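Local coordinates for SVP1-like protein 2 (PDB 4V16) that probably binds phosphatidylinositol 3,5-bisphosphate through its beta-propeller domain and so associates with membranes, at residues Y20-D25 with D229-P234; Y67-S72 with L78-D83; F107-Q112 with I116-F121; C284-A287 with G293-I296. All blocks are in the same frame, centred on the assembly; numbering follows the deposited sequence.

Contact 1: residues Y20-D25 with D229-P234; sequences YEFNQD and DMRWSP
A salt-bridge network near the centre of the propeller brings the carboxylate of Glu21, on strand 19-22, within charge range of Arg231, on strand 227-232. The backbones stay well apart, with the CA atoms of Glu21 and Asp229 still 11.9 Å from each other, so Arg231 has to span the interval. It does so with a chain bent at chi2 and chi3 that ends with NH2 3.8 Å from Glu21 OE2. This is a long salt bridge, and the carboxylate and guanidinium planes stand 82° apart, which excludes a flat two-pronged pairing. NH2 also reaches the edge of the Phe22 ring, 3.9 Å from Phe22 CD2 and near the ring plane, so it does not sit over the pi face. On its own strand, Asp229 OD2 lies 3.5 Å from Arg231 NH2, well out of the guanidinium plane. Glu21 turns at chi2 (59°), curling its carboxylate back so that Phe22 N donates to OE2 at 3.0 Å, on the anti side. Glu21 OE1 bridges to Lys285, while Arg231 NE donates to Ile286 O. With an alanine in place of Glu21, Lys285 would probably lose its carboxylate mate and the Phe22 N-H its acceptor. Charged side chains meeting between the innermost strands of separate blades, with strand 285-288 in between, suit the central channel of a WD-repeat beta-propeller.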
loop_
_atom_site.group_PDB
_atom_site.type_symbol
_atom_site.label_atom_id
_atom_site.label_comp_id
_atom_site.label_asym_id
_atom_site.label_seq_id
_atom_site.Cartn_x
_atom_site.Cartn_y
_atom_site.Cartn_z
ATOM N N TYR A 20 -5.613 -8.136 3.773
ATOM C CA TYR A 20 -5.699 -6.967 4.636
ATOM C C TYR A 20 -5.103 -5.761 3.924
ATOM O O TYR A 20 -4.202 -5.905 3.100
ATOM C CB TYR A 20 -4.978 -7.217 5.963
ATOM C CG TYR A 20 -3.479 -7.377 5.831
ATOM C CD1 TYR A 20 -2.934 -8.458 5.150
ATOM C CD2 TYR A 20 -2.610 -6.453 6.394
ATOM C CE1 TYR A 20 -1.569 -8.610 5.026
ATOM C CE2 TYR A 20 -1.239 -6.598 6.277
ATOM C CZ TYR A 20 -0.724 -7.680 5.592
ATOM O OH TYR A 20 0.638 -7.835 5.468
ATOM N N GLU A 21 -5.612 -4.575 4.238
ATOM C CA GLU A 21 -5.120 -3.350 3.619
ATOM C C GLU A 21 -5.609 -2.121 4.381
ATOM O O GLU A 21 -6.668 -2.152 5.007
ATOM C CB GLU A 21 -5.568 -3.280 2.155
ATOM C CG GLU A 21 -4.977 -2.124 1.364
ATOM C CD GLU A 21 -3.461 -2.157 1.316
ATOM O OE1 GLU A 21 -2.908 -2.820 0.410
ATOM O OE2 GLU A 21 -2.823 -1.519 2.184
ATOM N N PHE A 22 -4.829 -1.046 4.337
ATOM C CA PHE A 22 -5.232 0.215 4.948
ATOM C C PHE A 22 -6.031 1.059 3.961
ATOM O O PHE A 22 -6.039 0.784 2.763
ATOM C CB PHE A 22 -4.012 1.010 5.426
ATOM C CG PHE A 22 -3.173 0.290 6.442
ATOM C CD1 PHE A 22 -3.641 0.086 7.728
ATOM C CD2 PHE A 22 -1.909 -0.168 6.114
ATOM C CE1 PHE A 22 -2.868 -0.572 8.664
ATOM C CE2 PHE A 22 -1.131 -0.826 7.046
ATOM C CZ PHE A 22 -1.611 -1.027 8.322
ATOM N N ASN A 23 -6.700 2.089 4.467
ATOM C CA ASN A 23 -7.324 3.076 3.599
ATOM C C ASN A 23 -6.293 4.133 3.219
ATOM O O ASN A 23 -5.130 4.043 3.616
ATOM C CB ASN A 23 -8.541 3.711 4.275
ATOM C CG ASN A 23 -8.215 4.323 5.619
ATOM O OD1 ASN A 23 -7.209 3.985 6.242
ATOM N ND2 ASN A 23 -9.076 5.221 6.080
ATOM N N GLN A 24 -6.719 5.133 2.457
ATOM C CA GLN A 24 -5.789 6.070 1.834
ATOM C C GLN A 24 -4.999 6.891 2.857
ATOM O O GLN A 24 -3.818 7.171 2.648
ATOM C CB GLN A 24 -6.546 7.003 0.884
ATOM C CG GLN A 24 -7.052 6.320 -0.390
ATOM C CD GLN A 24 -8.128 5.275 -0.123
ATOM O OE1 GLN A 24 -8.847 5.350 0.875
ATOM N NE2 GLN A 24 -8.234 4.289 -1.010
ATOM N N ASP A 25 -5.645 7.270 3.958
ATOM C CA ASP A 25 -4.981 8.037 5.015
ATOM C C ASP A 25 -4.448 7.116 6.116
ATOM O O ASP A 25 -3.759 7.569 7.032
ATOM C CB ASP A 25 -5.936 9.072 5.616
ATOM C CG ASP A 25 -7.008 8.447 6.492
ATOM O OD1 ASP A 25 -7.399 7.286 6.234
ATOM O OD2 ASP A 25 -7.463 9.120 7.443
ATOM N N ASP A 229 7.576 -3.684 2.736
ATOM C CA ASP A 229 6.672 -2.549 2.584
ATOM C C ASP A 229 7.365 -1.199 2.760
ATOM O O ASP A 229 8.381 -1.089 3.448
ATOM C CB ASP A 229 5.516 -2.659 3.583
ATOM C CG ASP A 229 4.350 -1.749 3.232
ATOM O OD1 ASP A 229 4.113 -1.517 2.028
ATOM O OD2 ASP A 229 3.669 -1.268 4.161
ATOM N N MET A 230 6.794 -0.182 2.117
ATOM C CA MET A 230 7.205 1.209 2.283
ATOM C C MET A 230 5.986 2.057 2.612
ATOM O O MET A 230 4.859 1.686 2.288
ATOM C CB MET A 230 7.863 1.748 1.016
ATOM C CG MET A 230 9.197 1.134 0.668
ATOM S SD MET A 230 9.764 1.746 -0.929
ATOM C CE MET A 230 11.489 1.284 -0.860
ATOM N N ARG A 231 6.209 3.204 3.243
ATOM C CA ARG A 231 5.116 4.126 3.515
ATOM C C ARG A 231 5.623 5.510 3.904
ATOM O O ARG A 231 6.463 5.648 4.793
ATOM C CB ARG A 231 4.217 3.571 4.619
ATOM C CG ARG A 231 2.776 4.020 4.518
ATOM C CD ARG A 231 2.057 3.374 3.333
ATOM N NE ARG A 231 1.569 2.031 3.638
ATOM C CZ ARG A 231 0.944 1.244 2.766
ATOM N NH1 ARG A 231 0.728 1.657 1.525
ATOM N NH2 ARG A 231 0.535 0.040 3.136
ATOM N N TRP A 232 5.105 6.530 3.227
ATOM C CA TRP A 232 5.455 7.916 3.519
ATOM C C TRP A 232 4.749 8.414 4.774
ATOM O O TRP A 232 3.613 8.030 5.054
ATOM C CB TRP A 232 5.086 8.823 2.344
ATOM C CG TRP A 232 5.879 8.581 1.099
ATOM C CD1 TRP A 232 5.645 7.632 0.147
ATOM C CD2 TRP A 232 7.026 9.316 0.658
ATOM N NE1 TRP A 232 6.580 7.726 -0.855
ATOM C CE2 TRP A 232 7.440 8.752 -0.565
ATOM C CE3 TRP A 232 7.748 10.393 1.182
ATOM C CZ2 TRP A 232 8.540 9.228 -1.272
ATOM C CZ3 TRP A 232 8.841 10.863 0.480
ATOM C CH2 TRP A 232 9.226 10.282 -0.735
ATOM N N SER A 233 5.422 9.283 5.521
ATOM C CA SER A 233 4.794 9.930 6.664
ATOM C C SER A 233 3.707 10.872 6.149
ATOM O O SER A 233 3.713 11.238 4.974
ATOM C CB SER A 233 5.828 10.683 7.503
ATOM O OG SER A 233 6.532 11.628 6.716
ATOM N N PRO A 234 2.763 11.257 7.021
ATOM C CA PRO A 234 1.639 12.102 6.595
ATOM C C PRO A 234 2.072 13.410 5.929
ATOM O O PRO A 234 1.397 13.869 5.007
ATOM C CB PRO A 234 0.898 12.378 7.906
ATOM C CG PRO A 234 1.236 11.220 8.778
ATOM C CD PRO A 234 2.649 10.867 8.437
#

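Contact 2: residues Y67-S72 with L78-D83; sequences YIAFVS and LHIWDD
His79 O is held by two groups of strand 67-72: Phe70 N donates to it at 3.2 Å, and the CA-H of Ala69 adds a weaker contact, with Ala69 CA 3.3 Å away. Phe70 O takes the return bond from His79 N at 2.9 Å, and Ile68 and Trp81 form the next hydrogen-bonded pair of this antiparallel hairpin. On the Phe70 and His79 face of the sheet the two rings are nearly parallel, with planes 11° apart, but offset, with centroids 4.7 Å apart and little of one ring above the other. What does lie over the Phe70 ring is His79 CB, 3.7 Å from the ring centroid, a CH-pi contact. Phe70 CG sits between its backbone N and carbonyl carbon (chi1 66°), which swings the ring across to strand 77-82. There Trp81 CB comes up at the ring edge, 3.8 Å from Phe70 CE2, while Ser72 CB meets the edge of the imidazole. The Ala69 face is aliphatic. Ile80 CD1 packs 3.6 Å from Ala69 CB, and Leu78 CD1 lies 3.9 Å from Val71 CG2. These are the two middle strands of a four-stranded blade, flanked by strands 59-61 and 87-93. Leu78 and Ile80 look onto the next blade, where they touch Ile108 of strand 107-112, and Leu78 also reaches Leu101 of strand 98-103.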
loop_
_atom_site.group_PDB
_atom_site.type_symbol
_atom_site.label_atom_id
_atom_site.label_comp_id
_atom_site.label_asym_id
_atom_site.label_seq_id
_atom_site.Cartn_x
_atom_site.Cartn_y
_atom_site.Cartn_z
ATOM N N TYR A 67 -18.368 2.842 1.369
ATOM C CA TYR A 67 -18.117 2.165 0.101
ATOM C C TYR A 67 -16.954 1.183 0.199
ATOM O O TYR A 67 -15.799 1.579 0.357
ATOM C CB TYR A 67 -17.859 3.198 -0.996
ATOM C CG TYR A 67 -19.072 4.049 -1.304
ATOM C CD1 TYR A 67 -20.311 3.465 -1.537
ATOM C CD2 TYR A 67 -18.984 5.435 -1.344
ATOM C CE1 TYR A 67 -21.424 4.232 -1.813
ATOM C CE2 TYR A 67 -20.096 6.213 -1.618
ATOM C CZ TYR A 67 -21.315 5.604 -1.852
ATOM O OH TYR A 67 -22.429 6.363 -2.127
ATOM N N ILE A 68 -17.284 -0.100 0.094
ATOM C CA ILE A 68 -16.315 -1.181 0.211
ATOM C C ILE A 68 -16.273 -1.982 -1.086
ATOM O O ILE A 68 -17.307 -2.222 -1.708
ATOM C CB ILE A 68 -16.666 -2.116 1.387
ATOM C CG1 ILE A 68 -16.684 -1.326 2.699
ATOM C CG2 ILE A 68 -15.672 -3.273 1.476
ATOM C CD1 ILE A 68 -17.300 -2.075 3.857
ATOM N N ALA A 69 -15.072 -2.388 -1.490
ATOM C CA ALA A 69 -14.894 -3.210 -2.682
ATOM C C ALA A 69 -14.130 -4.478 -2.335
ATOM O O ALA A 69 -13.039 -4.413 -1.767
ATOM C CB ALA A 69 -14.159 -2.434 -3.763
ATOM N N PHE A 70 -14.708 -5.628 -2.672
ATOM C CA PHE A 70 -14.038 -6.906 -2.468
ATOM C C PHE A 70 -14.181 -7.792 -3.700
ATOM O O PHE A 70 -15.118 -7.639 -4.485
ATOM C CB PHE A 70 -14.589 -7.620 -1.227
ATOM C CG PHE A 70 -16.029 -8.039 -1.345
ATOM C CD1 PHE A 70 -16.366 -9.267 -1.891
ATOM C CD2 PHE A 70 -17.044 -7.213 -0.890
ATOM C CE1 PHE A 70 -17.690 -9.659 -1.994
ATOM C CE2 PHE A 70 -18.371 -7.599 -0.989
ATOM C CZ PHE A 70 -18.694 -8.824 -1.542
ATOM N N VAL A 71 -13.232 -8.709 -3.863
ATOM C CA VAL A 71 -13.230 -9.646 -4.979
ATOM C C VAL A 71 -13.683 -11.024 -4.511
ATOM O O VAL A 71 -13.173 -11.547 -3.521
ATOM C CB VAL A 71 -11.832 -9.764 -5.614
ATOM C CG1 VAL A 71 -11.871 -10.685 -6.825
ATOM C CG2 VAL A 71 -11.305 -8.390 -6.006
ATOM N N SER A 72 -14.642 -11.607 -5.225
ATOM C CA SER A 72 -15.103 -12.955 -4.917
ATOM C C SER A 72 -14.145 -13.978 -5.514
ATOM O O SER A 72 -14.041 -14.103 -6.735
ATOM C CB SER A 72 -16.520 -13.182 -5.446
ATOM O OG SER A 72 -16.998 -14.465 -5.077
ATOM N N LEU A 78 -15.884 -8.680 -8.989
ATOM C CA LEU A 78 -15.543 -7.525 -8.167
ATOM C C LEU A 78 -16.816 -6.835 -7.687
ATOM O O LEU A 78 -17.501 -6.172 -8.466
ATOM C CB LEU A 78 -14.670 -6.540 -8.947
ATOM C CG LEU A 78 -14.375 -5.205 -8.253
ATOM C CD1 LEU A 78 -13.639 -5.427 -6.940
ATOM C CD2 LEU A 78 -13.578 -4.289 -9.167
ATOM N N HIS A 79 -17.128 -6.997 -6.405
ATOM C CA HIS A 79 -18.309 -6.374 -5.816
ATOM C C HIS A 79 -18.004 -4.972 -5.307
ATOM O O HIS A 79 -16.887 -4.692 -4.875
ATOM C CB HIS A 79 -18.846 -7.222 -4.661
ATOM C CG HIS A 79 -19.233 -8.613 -5.054
ATOM N ND1 HIS A 79 -20.546 -9.007 -5.201
ATOM C CD2 HIS A 79 -18.480 -9.705 -5.324
ATOM C CE1 HIS A 79 -20.584 -10.280 -5.548
ATOM N NE2 HIS A 79 -19.344 -10.728 -5.629
ATOM N N ILE A 80 -19.004 -4.096 -5.370
ATOM C CA ILE A 80 -18.960 -2.816 -4.676
ATOM C C ILE A 80 -20.063 -2.827 -3.622
ATOM O O ILE A 80 -21.240 -2.647 -3.933
ATOM C CB ILE A 80 -19.142 -1.618 -5.628
ATOM C CG1 ILE A 80 -18.093 -1.647 -6.744
ATOM C CG2 ILE A 80 -19.054 -0.308 -4.857
ATOM C CD1 ILE A 80 -16.660 -1.529 -6.262
ATOM N N TRP A 81 -19.660 -3.046 -2.376
ATOM C CA TRP A 81 -20.589 -3.258 -1.272
ATOM C C TRP A 81 -20.937 -1.946 -0.570
ATOM O O TRP A 81 -20.058 -1.137 -0.271
ATOM C CB TRP A 81 -19.974 -4.255 -0.283
ATOM C CG TRP A 81 -20.811 -4.583 0.921
ATOM C CD1 TRP A 81 -20.702 -4.040 2.170
ATOM C CD2 TRP A 81 -21.863 -5.552 0.996
ATOM N NE1 TRP A 81 -21.628 -4.604 3.014
ATOM C CE2 TRP A 81 -22.353 -5.535 2.318
ATOM C CE3 TRP A 81 -22.442 -6.428 0.073
ATOM C CZ2 TRP A 81 -23.395 -6.359 2.739
ATOM C CZ3 TRP A 81 -23.478 -7.245 0.493
ATOM C CH2 TRP A 81 -23.943 -7.205 1.813
ATOM N N ASP A 82 -22.227 -1.738 -0.326
ATOM C CA ASP A 82 -22.695 -0.581 0.426
ATOM C C ASP A 82 -22.819 -0.970 1.895
ATOM O O ASP A 82 -23.555 -1.893 2.245
ATOM C CB ASP A 82 -24.032 -0.081 -0.125
ATOM C CG ASP A 82 -24.421 1.283 0.420
ATOM O OD1 ASP A 82 -24.179 1.544 1.614
ATOM O OD2 ASP A 82 -24.966 2.099 -0.353
ATOM N N ASP A 83 -22.102 -0.250 2.750
ATOM C CA ASP A 83 -21.945 -0.640 4.146
ATOM C C ASP A 83 -23.168 -0.314 5.008
ATOM O O ASP A 83 -23.344 -0.896 6.079
ATOM C CB ASP A 83 -20.701 0.042 4.729
ATOM C CG ASP A 83 -20.293 -0.530 6.070
ATOM O OD1 ASP A 83 -20.673 -1.682 6.370
ATOM O OD2 ASP A 83 -19.582 0.172 6.821
#

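Contact 3: residues F107-Q112 with I116-F121; sequences FIVVSQ and ISIFKF
Phe121 presents its ring edge to Ile108, with CD1 3.7 Å from Ile108 CG1, and the two side chains cross at about a right angle. Phe121 also meets Trp125 edge-to-face. Further along the same face of the hairpin, Phe119 slants past Val110, its CE1 3.9 Å from Val110 CG2; the branch that touches is the one set beside the backbone N of Val110. On the other face the contacts are between branched aliphatics: Val109 CG1 meets Ile116 CG2 at 3.7 Å. Phe107 diverges from its partner Lys120 across the strands, yet its CD1 still lies 4.1 Å from Ile118 CG2. Between these layers run four backbone bonds, of the pairs Ile108 with Phe119 and Val110 with Ser117. Near the turn the character changes. Gln112 extends its chain beyond CG so that NE2 donates to Ser117 OG at 2.9 Å, nearly straight (162°) and with the oxygen close to the amide plane. Gln112 OE1 accepts from Asp95 N, and Ser117 OG, an acceptor for Gln112, probably turns its own hydrogen to Asp131 OD2. With both ends of the amide engaged, its flip is fixed, and two buried polar side chains are satisfied beside apolar Val110 and Phe119.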
loop_
_atom_site.group_PDB
_atom_site.type_symbol
_atom_site.label_atom_id
_atom_site.label_comp_id
_atom_site.label_asym_id
_atom_site.label_seq_id
_atom_site.Cartn_x
_atom_site.Cartn_y
_atom_site.Cartn_z
ATOM N N PHE A 107 -12.369 6.780 -9.770
ATOM C CA PHE A 107 -11.939 5.594 -10.509
ATOM C C PHE A 107 -11.823 4.329 -9.659
ATOM O O PHE A 107 -11.586 4.392 -8.452
ATOM C CB PHE A 107 -10.585 5.863 -11.168
ATOM C CG PHE A 107 -10.557 7.099 -12.017
ATOM C CD1 PHE A 107 -11.239 7.141 -13.218
ATOM C CD2 PHE A 107 -9.838 8.214 -11.620
ATOM C CE1 PHE A 107 -11.215 8.273 -14.005
ATOM C CE2 PHE A 107 -9.807 9.351 -12.404
ATOM C CZ PHE A 107 -10.497 9.380 -13.598
ATOM N N ILE A 108 -11.999 3.187 -10.319
ATOM C CA ILE A 108 -11.627 1.889 -9.768
ATOM C C ILE A 108 -10.489 1.329 -10.613
ATOM O O ILE A 108 -10.693 0.971 -11.773
ATOM C CB ILE A 108 -12.801 0.887 -9.761
ATOM C CG1 ILE A 108 -13.922 1.383 -8.848
ATOM C CG2 ILE A 108 -12.321 -0.496 -9.307
ATOM C CD1 ILE A 108 -15.183 0.539 -8.901
ATOM N N VAL A 109 -9.294 1.260 -10.032
ATOM C CA VAL A 109 -8.136 0.713 -10.724
ATOM C C VAL A 109 -7.907 -0.718 -10.255
ATOM O O VAL A 109 -7.676 -0.958 -9.070
ATOM C CB VAL A 109 -6.872 1.552 -10.477
ATOM C CG1 VAL A 109 -5.707 1.026 -11.309
ATOM C CG2 VAL A 109 -7.137 3.011 -10.811
ATOM N N VAL A 110 -7.985 -1.659 -11.192
ATOM C CA VAL A 110 -7.824 -3.076 -10.882
ATOM C C VAL A 110 -6.648 -3.658 -11.650
ATOM O O VAL A 110 -6.508 -3.437 -12.855
ATOM C CB VAL A 110 -9.090 -3.883 -11.224
ATOM C CG1 VAL A 110 -9.022 -5.264 -10.590
ATOM C CG2 VAL A 110 -10.335 -3.148 -10.756
ATOM N N SER A 111 -5.806 -4.402 -10.944
ATOM C CA SER A 111 -4.671 -5.082 -11.553
ATOM C C SER A 111 -4.958 -6.580 -11.648
ATOM O O SER A 111 -4.703 -7.327 -10.702
ATOM C CB SER A 111 -3.401 -4.826 -10.740
ATOM O OG SER A 111 -2.276 -5.422 -11.353
ATOM N N GLN A 112 -5.501 -7.006 -12.787
ATOM C CA GLN A 112 -5.839 -8.411 -13.005
ATOM C C GLN A 112 -4.900 -9.057 -14.020
ATOM O O GLN A 112 -4.941 -8.749 -15.212
ATOM C CB GLN A 112 -7.295 -8.557 -13.464
ATOM C CG GLN A 112 -7.736 -7.580 -14.546
ATOM C CD GLN A 112 -9.147 -7.856 -15.034
ATOM O OE1 GLN A 112 -9.746 -8.877 -14.694
ATOM N NE2 GLN A 112 -9.687 -6.943 -15.834
ATOM N N ILE A 116 -3.720 -3.781 -16.329
ATOM C CA ILE A 116 -4.366 -2.823 -15.434
ATOM C C ILE A 116 -5.663 -2.313 -16.061
ATOM O O ILE A 116 -5.641 -1.722 -17.142
ATOM C CB ILE A 116 -3.450 -1.618 -15.122
ATOM C CG1 ILE A 116 -2.183 -2.081 -14.400
ATOM C CG2 ILE A 116 -4.195 -0.582 -14.272
ATOM C CD1 ILE A 116 -1.135 -0.995 -14.231
ATOM N N SER A 117 -6.782 -2.536 -15.376
ATOM C CA SER A 117 -8.087 -2.069 -15.842
ATOM C C SER A 117 -8.553 -0.873 -15.020
ATOM O O SER A 117 -8.301 -0.804 -13.817
ATOM C CB SER A 117 -9.122 -3.191 -15.762
ATOM O OG SER A 117 -8.696 -4.328 -16.489
ATOM N N ILE A 118 -9.239 0.060 -15.675
ATOM C CA ILE A 118 -9.709 1.278 -15.027
ATOM C C ILE A 118 -11.202 1.491 -15.283
ATOM O O ILE A 118 -11.606 1.855 -16.390
ATOM C CB ILE A 118 -8.920 2.510 -15.518
ATOM C CG1 ILE A 118 -7.424 2.320 -15.239
ATOM C CG2 ILE A 118 -9.436 3.784 -14.846
ATOM C CD1 ILE A 118 -6.535 3.413 -15.811
ATOM N N PHE A 119 -12.008 1.262 -14.250
ATOM C CA PHE A 119 -13.452 1.468 -14.326
ATOM C C PHE A 119 -13.839 2.796 -13.679
ATOM O O PHE A 119 -13.045 3.399 -12.959
ATOM C CB PHE A 119 -14.204 0.325 -13.640
ATOM C CG PHE A 119 -13.818 -1.041 -14.131
ATOM C CD1 PHE A 119 -12.689 -1.677 -13.637
ATOM C CD2 PHE A 119 -14.587 -1.696 -15.078
ATOM C CE1 PHE A 119 -12.333 -2.937 -14.083
ATOM C CE2 PHE A 119 -14.236 -2.957 -15.526
ATOM C CZ PHE A 119 -13.106 -3.577 -15.030
ATOM N N LYS A 120 -15.065 3.241 -13.939
ATOM C CA LYS A 120 -15.603 4.448 -13.320
ATOM C C LYS A 120 -16.194 4.122 -11.954
ATOM O O LYS A 120 -16.811 3.069 -11.777
ATOM C CB LYS A 120 -16.671 5.079 -14.221
ATOM C CG LYS A 120 -17.359 6.306 -13.632
ATOM C CD LYS A 120 -18.575 6.697 -14.453
ATOM C CE LYS A 120 -19.281 7.907 -13.860
ATOM N NZ LYS A 120 -20.508 8.276 -14.624
ATOM N N PHE A 121 -16.006 5.020 -10.991
ATOM C CA PHE A 121 -16.639 4.868 -9.687
ATOM C C PHE A 121 -17.974 5.604 -9.682
ATOM O O PHE A 121 -18.031 6.820 -9.494
ATOM C CB PHE A 121 -15.739 5.385 -8.566
ATOM C CG PHE A 121 -16.194 4.965 -7.201
ATOM C CD1 PHE A 121 -15.786 3.756 -6.667
ATOM C CD2 PHE A 121 -17.048 5.766 -6.461
ATOM C CE1 PHE A 121 -16.207 3.357 -5.416
ATOM C CE2 PHE A 121 -17.474 5.373 -5.206
ATOM C CZ PHE A 121 -17.054 4.166 -4.685
#

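Contact 4: residues C284-A287 with G293-I296; sequences CKIA and GLVI
The flat groups that Ala287 and Val295 bring together are their peptide units, since the side chains that touch here carry no rings. They meet as an antiparallel hydrogen-bonded pair, with Ala287 N to Val295 O at 2.8 Å. On one face of this small sheet the methyl-bearing side chains of Ala287 and Val295 sit as a pair; on the other, Ile286 lies alongside Leu294 and Ile296, all pointing the same way. The two strands form the hairpin that starts the last blade of the beta-propeller, and Lys285, directed away from strand 293-298, makes a cation-pi contact with Tyr20 of the first blade, its NZ also hydrogen-bonded to Tyr20 O and paired with Glu21. Ile296 bends at both torsions (chi1 -53°, chi2 -61°), which folds CD1 back to within 3.6 Å of Ile286 CG1. Its other branch, CG2, lies 3.9 Å from Cys284 SG. An alanine in place of Ile296 would probably leave Ile286 and Cys284 without these methyl contacts and open a gap beside them. Ile286 CG2 has a second neighbour in Leu294 CD2 at 3.7 Å. This row and Cys284 pack against strand 238-243 of the preceding blade, where Ile286 and Leu294 both touch Ala240 and Cys284 touches Val242.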
loop_
_atom_site.group_PDB
_atom_site.type_symbol
_atom_site.label_atom_id
_atom_site.label_comp_id
_atom_site.label_asym_id
_atom_site.label_seq_id
_atom_site.Cartn_x
_atom_site.Cartn_y
_atom_site.Cartn_z
ATOM N N CYS A 284 4.035 -7.994 6.193
ATOM C CA CYS A 284 3.432 -6.994 7.065
ATOM C C CYS A 284 3.111 -5.738 6.266
ATOM O O CYS A 284 3.422 -5.656 5.076
ATOM C CB CYS A 284 4.361 -6.661 8.238
ATOM S SG CYS A 284 5.847 -5.720 7.798
ATOM N N LYS A 285 2.474 -4.768 6.916
ATOM C CA LYS A 285 2.198 -3.483 6.282
ATOM C C LYS A 285 2.325 -2.344 7.287
ATOM O O LYS A 285 1.893 -2.456 8.437
ATOM C CB LYS A 285 0.807 -3.486 5.643
ATOM C CG LYS A 285 0.706 -4.423 4.450
ATOM C CD LYS A 285 -0.607 -4.273 3.702
ATOM C CE LYS A 285 -0.646 -5.190 2.486
ATOM N NZ LYS A 285 -1.901 -5.054 1.696
ATOM N N ILE A 286 2.932 -1.253 6.833
ATOM C CA ILE A 286 3.214 -0.102 7.678
ATOM C C ILE A 286 2.082 0.919 7.591
ATOM O O ILE A 286 1.456 1.074 6.543
ATOM C CB ILE A 286 4.535 0.589 7.273
ATOM C CG1 ILE A 286 5.665 -0.431 7.101
ATOM C CG2 ILE A 286 4.928 1.631 8.309
ATOM C CD1 ILE A 286 6.827 0.098 6.294
ATOM N N ALA A 287 1.829 1.614 8.696
ATOM C CA ALA A 287 0.858 2.702 8.716
ATOM C C ALA A 287 1.293 3.795 9.680
ATOM O O ALA A 287 1.531 3.537 10.859
ATOM C CB ALA A 287 -0.513 2.184 9.097
ATOM N N GLY A 293 4.372 8.645 14.644
ATOM C CA GLY A 293 3.852 7.360 15.082
ATOM C C GLY A 293 3.566 6.417 13.930
ATOM O O GLY A 293 2.955 6.811 12.936
ATOM N N LEU A 294 4.012 5.169 14.069
ATOM C CA LEU A 294 3.766 4.131 13.072
ATOM C C LEU A 294 3.018 2.956 13.677
ATOM O O LEU A 294 3.033 2.756 14.894
ATOM C CB LEU A 294 5.075 3.618 12.467
ATOM C CG LEU A 294 5.896 4.558 11.588
ATOM C CD1 LEU A 294 6.694 5.537 12.434
ATOM C CD2 LEU A 294 6.820 3.750 10.691
ATOM N N VAL A 295 2.376 2.175 12.814
ATOM C CA VAL A 295 1.785 0.908 13.215
ATOM C C VAL A 295 2.139 -0.171 12.194
ATOM O O VAL A 295 1.885 -0.010 10.999
ATOM C CB VAL A 295 0.253 1.007 13.359
ATOM C CG1 VAL A 295 -0.353 -0.365 13.635
ATOM C CG2 VAL A 295 -0.112 1.971 14.474
ATOM N N ILE A 296 2.731 -1.262 12.674
ATOM C CA ILE A 296 3.028 -2.420 11.837
ATOM C C ILE A 296 1.993 -3.506 12.097
ATOM O O ILE A 296 1.876 -3.995 13.220
ATOM C CB ILE A 296 4.435 -2.991 12.111
ATOM C CG1 ILE A 296 5.503 -1.899 12.006
ATOM C CG2 ILE A 296 4.747 -4.131 11.146
ATOM C CD1 ILE A 296 5.596 -1.238 10.644
#

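In the fold
Seven four-stranded antiparallel sheets follow one another round the ring as blades of a propeller, and the four contacts sample five of them. Contacts 2 and 3 are hairpins within consecutive blades, their centres 13 Å apart; the two blades touch directly, with Tyr67 of one against Phe121 of the other. Contact 4 lies in the last blade, across the chain's centre from contact 3 and about 26 Å from it between centres. Contact 1 links the first blade to the sixth, so the chain between its segments includes both contacts 2 and 3. It touches contact 4, centres 8 Å apart, because strand 285-288 sits between 19-22 and 227-232. The ring's two ends thus meet through side chains.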